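PDB 6KIA: enoyl-acyl carrier protein reductase from Uncultured bacterium, which probably catalyses the NADH-dependent reduction of enoyl-acyl carrier protein in fatty acid synthesis and is associated with resistance to triclosan. Local coordinates for residues 102-113 with 166-174; 303-311 with 339-349. All blocks are in the same frame, centred on the assembly; numbering follows the deposited sequence.

Contact 1 of 2, residues 102-113 with 166-174; sequences TDLLADMTLKSW and PKVKVFLAI
Ile174 meets the indole of Trp113 along most of its side chain. Its CB leaves the helix toward residues 102-113 and splits: CG2 lies against CZ2 and CH2 of the six-membered ring, CG1 comes 3.6 Å from Trp113 CE2, and CD1 ends over the five-membered ring. This CH-pi contact is close, Ile174 CD1 standing 3.3 Å from the ring centroid and 12° off its normal. With Trp113 CG between its backbone N and carbonyl carbon (chi1 70°), the indole comes from the opposite direction to meet the isoleucine. One turn earlier, Val170 lies against the backbone carbonyls of Met108 and Thr109; next to Ile174 in the chain, Ala173 CB meets Leu110 CD2 at 3.8 Å. In this Rossmann-clan protein, helix 101-105 and the loop after it thus pack on the entry and first turns of helix 169-180, which follows strand 155-159 of the central, mostly parallel sheet. Helix 196-219 also borders the contact, Leu197 touching both Leu105 and Ile174. Thr102 CG2 slides past Val168 CG1 at 3.5 Å. A water donates to Thr102 OG1 and accepts from Lys167 N at 2.8 Å; Asp91 O is a further hydrogen-bond partner of that hydroxyl.

Contact 2 of 2, residues 303-311 with 339-349; sequences ELSLFPLLK and LESLLQKIDDY
A helix packed against an irregular helical segment makes this contact: one face of helix 339-351 lies on the turn that leads from the 3-10 segment at 303-305 into helix 309-315. Phe307 is central. Leu342 CD2 stands over one face of its ring, displaced toward the rim, 3.5 Å from Phe307 CD1 and 24° off the ring normal as measured to the centroid. Ile346 reaches the same ring obliquely, its CD1 3.6 Å from Phe307 CD2, and its other branch, CG2, meets Pro308 CG at 3.7 Å. The first torsion of Ile346 (chi1 -61°, CG1 anti to the carbonyl carbon) turns CG1 and CD1 to the phenylalanine and leaves CG2 for the proline. Leu343 CD2 presses on the main chain of Phe307, 3.5 Å from its carbonyl O. At one end Leu304 CD1 sits over the face of the Tyr349 ring, 3.5 Å from CZ; at the other, Leu310 and Leu339 meet tip to tip. Lys311 runs past Leu343 to the partly exposed margin of the contact, where its CE lies 3.3 Å from Asp347 OD2, but NZ is 4.1 Å from that oxygen, too far for a salt bridge, so any attraction is probably loose. Ile383 of helix 370-385 touches Phe307, Leu342 and Ile346, and Trp326 touches Leu339 and Leu343. Residues 339, 342, 343, 346 and 349 thus form the apolar stripe, spaced three and four apart, characteristic of an amphipathic helix packed by one face against the protein interior.

From the N terminus, the chain passes through strands 21-25, 47-56 and 80-83 of the central sheet before reaching contact 1. That contact closes a loop of 52 residues, which contains the long helix 120-146 and strand 155-159, and so ties helix 101-105 and the connection after it to the start of helix 169-180. The chain then supplies strands 234-240 and 283-287 before contact 2 closes a shorter, strandless loop of 27 residues holding helix 320-331. The two loops are in series and neither nest nor cross. The contacts' centres are 37 Å apart and their nearest atoms about 17 Å, so contacts 1 and 2 join separate helical regions of one NADH-binding chain.

Contact 1 of 2, residues 102-113 with 166-174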
loop_
_atom_site.group_PDB
_atom_site.type_symbol
_atom_site.label_atom_id
_atom_site.label_comp_id
_atom_site.label_asym_id
_atom_site.label_seq_id
_atom_site.Cartn_x
_atom_site.Cartn_y
_atom_site.Cartn_z
ATOM N N THR A 102 5.700 23.225 0.960
ATOM C CA THR A 102 4.839 23.405 -0.210
ATOM C C THR A 102 4.950 24.844 -0.740
ATOM O O THR A 102 5.057 25.064 -1.960
ATOM C CB THR A 102 3.367 23.068 0.109
ATOM O OG1 THR A 102 3.268 21.680 0.461
ATOM C CG2 THR A 102 2.497 23.311 -1.107
ATOM N N ASP A 103 4.953 25.810 0.174
ATOM C CA ASP A 103 5.196 27.208 -0.193
ATOM C C ASP A 103 6.541 27.376 -0.884
ATOM O O ASP A 103 6.669 28.167 -1.818
ATOM C CB ASP A 103 5.138 28.127 1.033
ATOM C CG ASP A 103 3.733 28.279 1.591
ATOM O OD1 ASP A 103 2.766 28.249 0.798
ATOM O OD2 ASP A 103 3.598 28.460 2.825
ATOM N N LEU A 104 7.554 26.654 -0.407
ATOM C CA LEU A 104 8.894 26.752 -0.983
ATOM C C LEU A 104 8.916 26.158 -2.392
ATOM O O LEU A 104 9.822 26.436 -3.177
ATOM C CB LEU A 104 9.939 26.056 -0.095
ATOM C CG LEU A 104 10.194 26.584 1.319
ATOM C CD1 LEU A 104 11.454 25.965 1.928
ATOM C CD2 LEU A 104 10.257 28.102 1.352
ATOM N N LEU A 105 7.928 25.328 -2.715
ATOM C CA LEU A 105 7.863 24.774 -4.068
ATOM C C LEU A 105 7.103 25.671 -5.051
ATOM O O LEU A 105 7.135 25.444 -6.266
ATOM C CB LEU A 105 7.208 23.395 -4.051
ATOM C CG LEU A 105 7.882 22.310 -3.218
ATOM C CD1 LEU A 105 7.122 20.978 -3.342
ATOM C CD2 LEU A 105 9.329 22.154 -3.634
ATOM N N ALA A 106 6.446 26.700 -4.522
ATOM C CA ALA A 106 5.464 27.482 -5.275
ATOM C C ALA A 106 5.976 28.164 -6.541
ATOM O O ALA A 106 5.209 28.370 -7.482
ATOM C CB ALA A 106 4.842 28.530 -4.362
ATOM N N ASP A 107 7.258 28.509 -6.588
ATOM C CA ASP A 107 7.742 29.248 -7.748
ATOM C C ASP A 107 8.629 28.400 -8.657
ATOM O O ASP A 107 9.274 28.920 -9.571
ATOM C CB ASP A 107 8.464 30.520 -7.299
ATOM C CG ASP A 107 7.496 31.589 -6.807
ATOM O OD1 ASP A 107 6.570 31.945 -7.569
ATOM O OD2 ASP A 107 7.659 32.069 -5.664
ATOM N N MET A 108 8.619 27.085 -8.434
ATOM C CA MET A 108 9.238 26.152 -9.376
ATOM C C MET A 108 8.389 26.079 -10.637
ATOM O O MET A 108 7.166 26.038 -10.564
ATOM C CB MET A 108 9.381 24.750 -8.769
ATOM C CG MET A 108 10.322 24.681 -7.589
ATOM S SD MET A 108 10.752 22.976 -7.183
ATOM C CE MET A 108 11.981 23.253 -5.900
ATOM N N THR A 109 9.044 26.059 -11.791
ATOM C CA THR A 109 8.347 25.957 -13.064
ATOM C C THR A 109 8.838 24.731 -13.799
ATOM O O THR A 109 9.764 24.060 -13.340
ATOM C CB THR A 109 8.574 27.200 -13.954
ATOM O OG1 THR A 109 9.921 27.198 -14.449
ATOM C CG2 THR A 109 8.317 28.483 -13.172
ATOM N N LEU A 110 8.217 24.427 -14.934
ATOM C CA LEU A 110 8.635 23.275 -15.713
ATOM C C LEU A 110 10.061 23.434 -16.217
ATOM O O LEU A 110 10.784 22.448 -16.340
ATOM C CB LEU A 110 7.686 23.055 -16.891
ATOM C CG LEU A 110 6.346 22.447 -16.482
ATOM C CD1 LEU A 110 5.396 22.413 -17.671
ATOM C CD2 LEU A 110 6.549 21.056 -15.893
ATOM N N LYS A 111 10.465 24.668 -16.504
ATOM C CA LYS A 111 11.852 24.929 -16.892
ATOM C C LYS A 111 12.841 24.956 -15.722
ATOM O O LYS A 111 14.026 24.668 -15.910
ATOM C CB LYS A 111 11.967 26.229 -17.695
ATOM C CG LYS A 111 11.973 25.982 -19.201
ATOM C CD LYS A 111 11.814 27.250 -20.025
ATOM C CE LYS A 111 12.298 27.018 -21.460
ATOM N NZ LYS A 111 11.535 25.963 -22.187
ATOM N N SER A 112 12.388 25.331 -14.530
ATOM C CA SER A 112 13.339 25.644 -13.463
ATOM C C SER A 112 13.510 24.522 -12.442
ATOM O O SER A 112 14.521 24.477 -11.744
ATOM C CB SER A 112 12.933 26.932 -12.740
ATOM O OG SER A 112 11.878 26.730 -11.821
ATOM N N TRP A 113 12.541 23.615 -12.353
ATOM C CA TRP A 113 12.474 22.723 -11.194
ATOM C C TRP A 113 13.683 21.793 -11.023
ATOM O O TRP A 113 14.050 21.482 -9.892
ATOM C CB TRP A 113 11.193 21.876 -11.237
ATOM C CG TRP A 113 11.168 20.832 -12.300
ATOM C CD1 TRP A 113 10.666 20.962 -13.560
ATOM C CD2 TRP A 113 11.648 19.485 -12.194
ATOM N NE1 TRP A 113 10.819 19.784 -14.252
ATOM C CE2 TRP A 113 11.415 18.858 -13.434
ATOM C CE3 TRP A 113 12.253 18.743 -11.168
ATOM C CZ2 TRP A 113 11.766 17.534 -13.679
ATOM C CZ3 TRP A 113 12.609 17.439 -11.417
ATOM C CH2 TRP A 113 12.355 16.837 -12.659
ATOM N N PRO A 166 3.357 16.167 -2.353
ATOM C CA PRO A 166 2.968 17.570 -2.157
ATOM C C PRO A 166 1.909 18.028 -3.149
ATOM O O PRO A 166 1.893 17.560 -4.292
ATOM C CB PRO A 166 4.275 18.341 -2.383
ATOM C CG PRO A 166 5.362 17.323 -2.234
ATOM C CD PRO A 166 4.770 16.042 -2.744
ATOM N N LYS A 167 1.013 18.897 -2.693
ATOM C CA LYS A 167 -0.060 19.422 -3.525
ATOM C C LYS A 167 0.424 20.669 -4.264
ATOM O O LYS A 167 0.068 21.801 -3.912
ATOM C CB LYS A 167 -1.295 19.723 -2.674
ATOM C CG LYS A 167 -1.922 18.466 -2.080
ATOM C CD LYS A 167 -3.178 18.750 -1.270
ATOM C CE LYS A 167 -2.827 19.131 0.157
ATOM N NZ LYS A 167 -3.979 18.961 1.078
ATOM N N VAL A 168 1.269 20.453 -5.269
ATOM C CA VAL A 168 1.772 21.540 -6.092
ATOM C C VAL A 168 1.593 21.213 -7.578
ATOM O O VAL A 168 1.758 20.068 -8.013
ATOM C CB VAL A 168 3.256 21.864 -5.781
ATOM C CG1 VAL A 168 3.435 22.170 -4.311
ATOM C CG2 VAL A 168 4.175 20.730 -6.205
ATOM N N LYS A 169 1.272 22.231 -8.360
ATOM C CA LYS A 169 0.849 21.995 -9.726
ATOM C C LYS A 169 1.979 21.428 -10.583
ATOM O O LYS A 169 1.757 20.527 -11.391
ATOM C CB LYS A 169 0.333 23.296 -10.338
ATOM C CG LYS A 169 -0.956 23.131 -11.105
ATOM C CD LYS A 169 -1.435 24.457 -11.673
ATOM C CE LYS A 169 -0.524 24.938 -12.788
ATOM N NZ LYS A 169 -0.139 23.821 -13.697
ATOM N N VAL A 170 3.191 21.924 -10.366
ATOM C CA VAL A 170 4.352 21.517 -11.148
ATOM C C VAL A 170 4.645 20.009 -11.027
ATOM O O VAL A 170 5.078 19.347 -12.002
ATOM C CB VAL A 170 5.592 22.346 -10.726
ATOM C CG1 VAL A 170 5.793 22.283 -9.220
ATOM C CG2 VAL A 170 6.848 21.895 -11.472
ATOM N N PHE A 171 4.381 19.444 -9.847
ATOM C CA PHE A 171 4.746 18.056 -9.664
ATOM C C PHE A 171 3.909 17.067 -10.444
ATOM O O PHE A 171 4.432 16.067 -10.881
ATOM C CB PHE A 171 4.699 17.631 -8.197
ATOM C CG PHE A 171 4.978 16.166 -8.020
ATOM C CD1 PHE A 171 6.265 15.672 -8.149
ATOM C CD2 PHE A 171 3.945 15.274 -7.795
ATOM C CE1 PHE A 171 6.517 14.313 -8.027
ATOM C CE2 PHE A 171 4.197 13.917 -7.669
ATOM C CZ PHE A 171 5.484 13.442 -7.777
ATOM N N LEU A 172 2.633 17.329 -10.665
ATOM C CA LEU A 172 1.856 16.336 -11.402
ATOM C C LEU A 172 2.177 16.380 -12.899
ATOM O O LEU A 172 2.028 15.380 -13.603
ATOM C CB LEU A 172 0.356 16.475 -11.106
ATOM C CG LEU A 172 0.136 16.409 -9.582
ATOM C CD1 LEU A 172 -1.278 16.808 -9.169
ATOM C CD2 LEU A 172 0.513 15.029 -9.054
ATOM N N ALA A 173 2.587 17.540 -13.393
ATOM C CA ALA A 173 3.141 17.611 -14.743
ATOM C C ALA A 173 4.403 16.734 -14.844
ATOM O O ALA A 173 4.534 15.867 -15.750
ATOM C CB ALA A 173 3.443 19.049 -15.120
ATOM N N ILE A 174 5.324 16.953 -13.905
ATOM C CA ILE A 174 6.541 16.142 -13.858
ATOM C C ILE A 174 6.206 14.650 -13.752
ATOM O O ILE A 174 6.796 13.803 -14.424
ATOM C CB ILE A 174 7.421 16.567 -12.667
ATOM C CG1 ILE A 174 7.916 18.003 -12.882
ATOM C CG2 ILE A 174 8.604 15.613 -12.493
ATOM C CD1 ILE A 174 8.515 18.625 -11.634
HETATM O O HOH W 1 1.239 19.959 -0.149
#

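Contact 2 of 2, residues 303-311 with 339-349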
loop_
_atom_site.group_PDB
_atom_site.type_symbol
_atom_site.label_atom_id
_atom_site.label_comp_id
_atom_site.label_asym_id
_atom_site.label_seq_id
_atom_site.Cartn_x
_atom_site.Cartn_y
_atom_site.Cartn_z
ATOM N N GLU A 303 -0.323 -2.644 -13.161
ATOM C CA GLU A 303 -1.329 -3.694 -13.253
ATOM C C GLU A 303 -0.891 -4.847 -14.179
ATOM O O GLU A 303 -1.480 -5.937 -14.152
ATOM C CB GLU A 303 -2.659 -3.094 -13.748
ATOM C CG GLU A 303 -2.718 -2.900 -15.270
ATOM C CD GLU A 303 -1.937 -1.720 -15.811
ATOM O OE1 GLU A 303 -1.420 -0.891 -15.030
ATOM O OE2 GLU A 303 -1.777 -1.678 -17.057
ATOM N N LEU A 304 0.141 -4.622 -14.999
ATOM C CA LEU A 304 0.635 -5.682 -15.862
ATOM C C LEU A 304 1.079 -6.861 -15.029
ATOM O O LEU A 304 0.975 -8.024 -15.486
ATOM C CB LEU A 304 1.799 -5.185 -16.736
ATOM C CG LEU A 304 1.421 -4.088 -17.721
ATOM C CD1 LEU A 304 2.667 -3.721 -18.501
ATOM C CD2 LEU A 304 0.316 -4.550 -18.682
ATOM N N SER A 305 1.523 -6.576 -13.800
ATOM C CA SER A 305 2.003 -7.653 -12.932
ATOM C C SER A 305 0.884 -8.562 -12.433
ATOM O O SER A 305 1.138 -9.691 -12.043
ATOM C CB SER A 305 2.753 -7.072 -11.736
ATOM O OG SER A 305 3.908 -6.350 -12.163
ATOM N N LEU A 306 -0.350 -8.086 -12.500
ATOM C CA LEU A 306 -1.468 -8.765 -11.853
ATOM C C LEU A 306 -2.122 -9.854 -12.719
ATOM O O LEU A 306 -2.610 -10.857 -12.192
ATOM C CB LEU A 306 -2.510 -7.713 -11.440
ATOM C CG LEU A 306 -3.811 -8.158 -10.770
ATOM C CD1 LEU A 306 -3.534 -8.865 -9.441
ATOM C CD2 LEU A 306 -4.656 -6.906 -10.555
ATOM N N PHE A 307 -2.110 -9.686 -14.040
ATOM C CA PHE A 307 -2.820 -10.649 -14.909
ATOM C C PHE A 307 -2.456 -12.133 -14.719
ATOM O O PHE A 307 -3.353 -12.996 -14.754
ATOM C CB PHE A 307 -2.627 -10.256 -16.377
ATOM C CG PHE A 307 -3.221 -8.924 -16.725
ATOM C CD1 PHE A 307 -4.595 -8.762 -16.805
ATOM C CD2 PHE A 307 -2.404 -7.835 -16.980
ATOM C CE1 PHE A 307 -5.153 -7.518 -17.129
ATOM C CE2 PHE A 307 -2.943 -6.594 -17.322
ATOM C CZ PHE A 307 -4.308 -6.428 -17.405
ATOM N N PRO A 308 -1.158 -12.448 -14.499
ATOM C CA PRO A 308 -0.835 -13.868 -14.315
ATOM C C PRO A 308 -1.453 -14.504 -13.061
ATOM O O PRO A 308 -1.351 -15.723 -12.914
ATOM C CB PRO A 308 0.704 -13.867 -14.234
ATOM C CG PRO A 308 1.115 -12.628 -14.969
ATOM C CD PRO A 308 0.069 -11.623 -14.634
ATOM N N LEU A 309 -2.089 -13.720 -12.190
ATOM C CA LEU A 309 -2.860 -14.325 -11.084
ATOM C C LEU A 309 -3.883 -15.309 -11.646
ATOM O O LEU A 309 -4.193 -16.327 -11.018
ATOM C CB LEU A 309 -3.541 -13.237 -10.227
ATOM C CG LEU A 309 -4.378 -13.758 -9.055
ATOM C CD1 LEU A 309 -3.454 -14.415 -8.005
ATOM C CD2 LEU A 309 -5.227 -12.638 -8.411
ATOM N N LEU A 310 -4.394 -15.026 -12.850
ATOM C CA LEU A 310 -5.332 -15.966 -13.490
ATOM C C LEU A 310 -4.727 -17.373 -13.637
ATOM O O LEU A 310 -5.376 -18.397 -13.355
ATOM C CB LEU A 310 -5.783 -15.439 -14.849
ATOM C CG LEU A 310 -6.851 -14.346 -14.802
ATOM C CD1 LEU A 310 -6.950 -13.570 -16.104
ATOM C CD2 LEU A 310 -8.205 -14.933 -14.407
ATOM N N LYS A 311 -3.468 -17.421 -14.056
ATOM C CA LYS A 311 -2.810 -18.701 -14.248
ATOM C C LYS A 311 -2.567 -19.365 -12.899
ATOM O O LYS A 311 -2.717 -20.583 -12.758
ATOM C CB LYS A 311 -1.498 -18.494 -15.016
ATOM C CG LYS A 311 -1.722 -18.081 -16.447
ATOM C CD LYS A 311 -0.417 -18.013 -17.210
ATOM C CE LYS A 311 -0.650 -17.720 -18.676
ATOM N NZ LYS A 311 -1.422 -18.823 -19.326
ATOM N N LEU A 339 -9.139 -13.907 -23.860
ATOM C CA LEU A 339 -8.367 -13.790 -22.643
ATOM C C LEU A 339 -6.994 -14.423 -22.833
ATOM O O LEU A 339 -5.997 -13.895 -22.325
ATOM C CB LEU A 339 -9.112 -14.424 -21.464
ATOM C CG LEU A 339 -8.481 -14.262 -20.079
ATOM C CD1 LEU A 339 -8.268 -12.793 -19.666
ATOM C CD2 LEU A 339 -9.335 -14.993 -19.044
ATOM N N GLU A 340 -6.951 -15.581 -23.509
ATOM C CA GLU A 340 -5.680 -16.206 -23.885
ATOM C C GLU A 340 -4.686 -15.241 -24.526
ATOM O O GLU A 340 -3.509 -15.296 -24.179
ATOM C CB GLU A 340 -5.877 -17.439 -24.785
ATOM C CG GLU A 340 -6.463 -18.666 -24.080
ATOM C CD GLU A 340 -7.951 -18.587 -23.816
ATOM O OE1 GLU A 340 -8.617 -17.653 -24.306
ATOM O OE2 GLU A 340 -8.467 -19.489 -23.107
ATOM N N SER A 341 -5.122 -14.462 -25.522
ATOM C CA SER A 341 -4.252 -13.473 -26.179
ATOM C C SER A 341 -3.688 -12.463 -25.191
ATOM O O SER A 341 -2.500 -12.081 -25.276
ATOM C CB SER A 341 -4.998 -12.731 -27.290
ATOM O OG SER A 341 -5.212 -13.595 -28.388
ATOM N N LEU A 342 -4.557 -12.013 -24.284
ATOM C CA LEU A 342 -4.144 -11.059 -23.251
ATOM C C LEU A 342 -3.008 -11.683 -22.432
ATOM O O LEU A 342 -1.920 -11.098 -22.254
ATOM C CB LEU A 342 -5.335 -10.697 -22.351
ATOM C CG LEU A 342 -5.161 -9.542 -21.338
ATOM C CD1 LEU A 342 -6.529 -8.984 -20.915
ATOM C CD2 LEU A 342 -4.368 -9.947 -20.118
ATOM N N LEU A 343 -3.260 -12.885 -21.921
ATOM C CA LEU A 343 -2.277 -13.522 -21.070
ATOM C C LEU A 343 -0.975 -13.829 -21.804
ATOM O O LEU A 343 0.105 -13.774 -21.201
ATOM C CB LEU A 343 -2.856 -14.786 -20.460
ATOM C CG LEU A 343 -3.914 -14.529 -19.379
ATOM C CD1 LEU A 343 -4.560 -15.833 -18.956
ATOM C CD2 LEU A 343 -3.287 -13.830 -18.150
ATOM N N GLN A 344 -1.084 -14.157 -23.092
ATOM C CA GLN A 344 0.107 -14.440 -23.882
ATOM C C GLN A 344 0.913 -13.161 -24.091
ATOM O O GLN A 344 2.148 -13.172 -24.095
ATOM C CB GLN A 344 -0.291 -15.074 -25.223
ATOM C CG GLN A 344 0.909 -15.484 -26.077
ATOM C CD GLN A 344 1.757 -16.547 -25.387
ATOM O OE1 GLN A 344 1.244 -17.590 -24.970
ATOM N NE2 GLN A 344 3.050 -16.274 -25.235
ATOM N N LYS A 345 0.230 -12.031 -24.198
ATOM C CA LYS A 345 0.941 -10.787 -24.364
ATOM C C LYS A 345 1.701 -10.436 -23.078
ATOM O O LYS A 345 2.825 -9.888 -23.113
ATOM C CB LYS A 345 -0.053 -9.682 -24.743
ATOM C CG LYS A 345 0.516 -8.286 -24.800
ATOM C CD LYS A 345 -0.532 -7.343 -25.379
ATOM C CE LYS A 345 -0.942 -7.764 -26.798
ATOM N NZ LYS A 345 0.101 -7.591 -27.856
ATOM N N ILE A 346 1.123 -10.809 -21.934
ATOM C CA ILE A 346 1.855 -10.651 -20.677
ATOM C C ILE A 346 3.034 -11.641 -20.541
ATOM O O ILE A 346 4.130 -11.278 -20.083
ATOM C CB ILE A 346 0.913 -10.803 -19.470
ATOM C CG1 ILE A 346 -0.177 -9.731 -19.523
ATOM C CG2 ILE A 346 1.728 -10.741 -18.138
ATOM C CD1 ILE A 346 0.336 -8.317 -19.234
ATOM N N ASP A 347 2.860 -12.878 -20.992
ATOM C CA ASP A 347 3.989 -13.806 -20.936
ATOM C C ASP A 347 5.140 -13.310 -21.842
ATOM O O ASP A 347 6.314 -13.345 -21.455
ATOM C CB ASP A 347 3.564 -15.225 -21.339
ATOM C CG ASP A 347 2.663 -15.890 -20.292
ATOM O OD1 ASP A 347 2.772 -15.553 -19.086
ATOM O OD2 ASP A 347 1.863 -16.768 -20.672
ATOM N N ASP A 348 4.786 -12.824 -23.023
ATOM C CA ASP A 348 5.755 -12.251 -23.948
ATOM C C ASP A 348 6.476 -11.063 -23.305
ATOM O O ASP A 348 7.688 -10.881 -23.477
ATOM C CB ASP A 348 5.068 -11.820 -25.249
ATOM C CG ASP A 348 4.688 -13.006 -26.141
ATOM O OD1 ASP A 348 5.172 -14.129 -25.898
ATOM O OD2 ASP A 348 3.864 -12.809 -27.066
ATOM N N TYR A 349 5.716 -10.237 -22.583
ATOM C CA TYR A 349 6.277 -9.100 -21.853
ATOM C C TYR A 349 7.344 -9.561 -20.854
ATOM O O TYR A 349 8.456 -9.044 -20.842
ATOM C CB TYR A 349 5.129 -8.353 -21.161
ATOM C CG TYR A 349 5.455 -7.130 -20.314
ATOM C CD1 TYR A 349 5.707 -5.891 -20.899
ATOM C CD2 TYR A 349 5.428 -7.208 -18.922
ATOM C CE1 TYR A 349 5.969 -4.766 -20.128
ATOM C CE2 TYR A 349 5.671 -6.082 -18.134
ATOM C CZ TYR A 349 5.954 -4.868 -18.742
ATOM O OH TYR A 349 6.205 -3.757 -17.967
#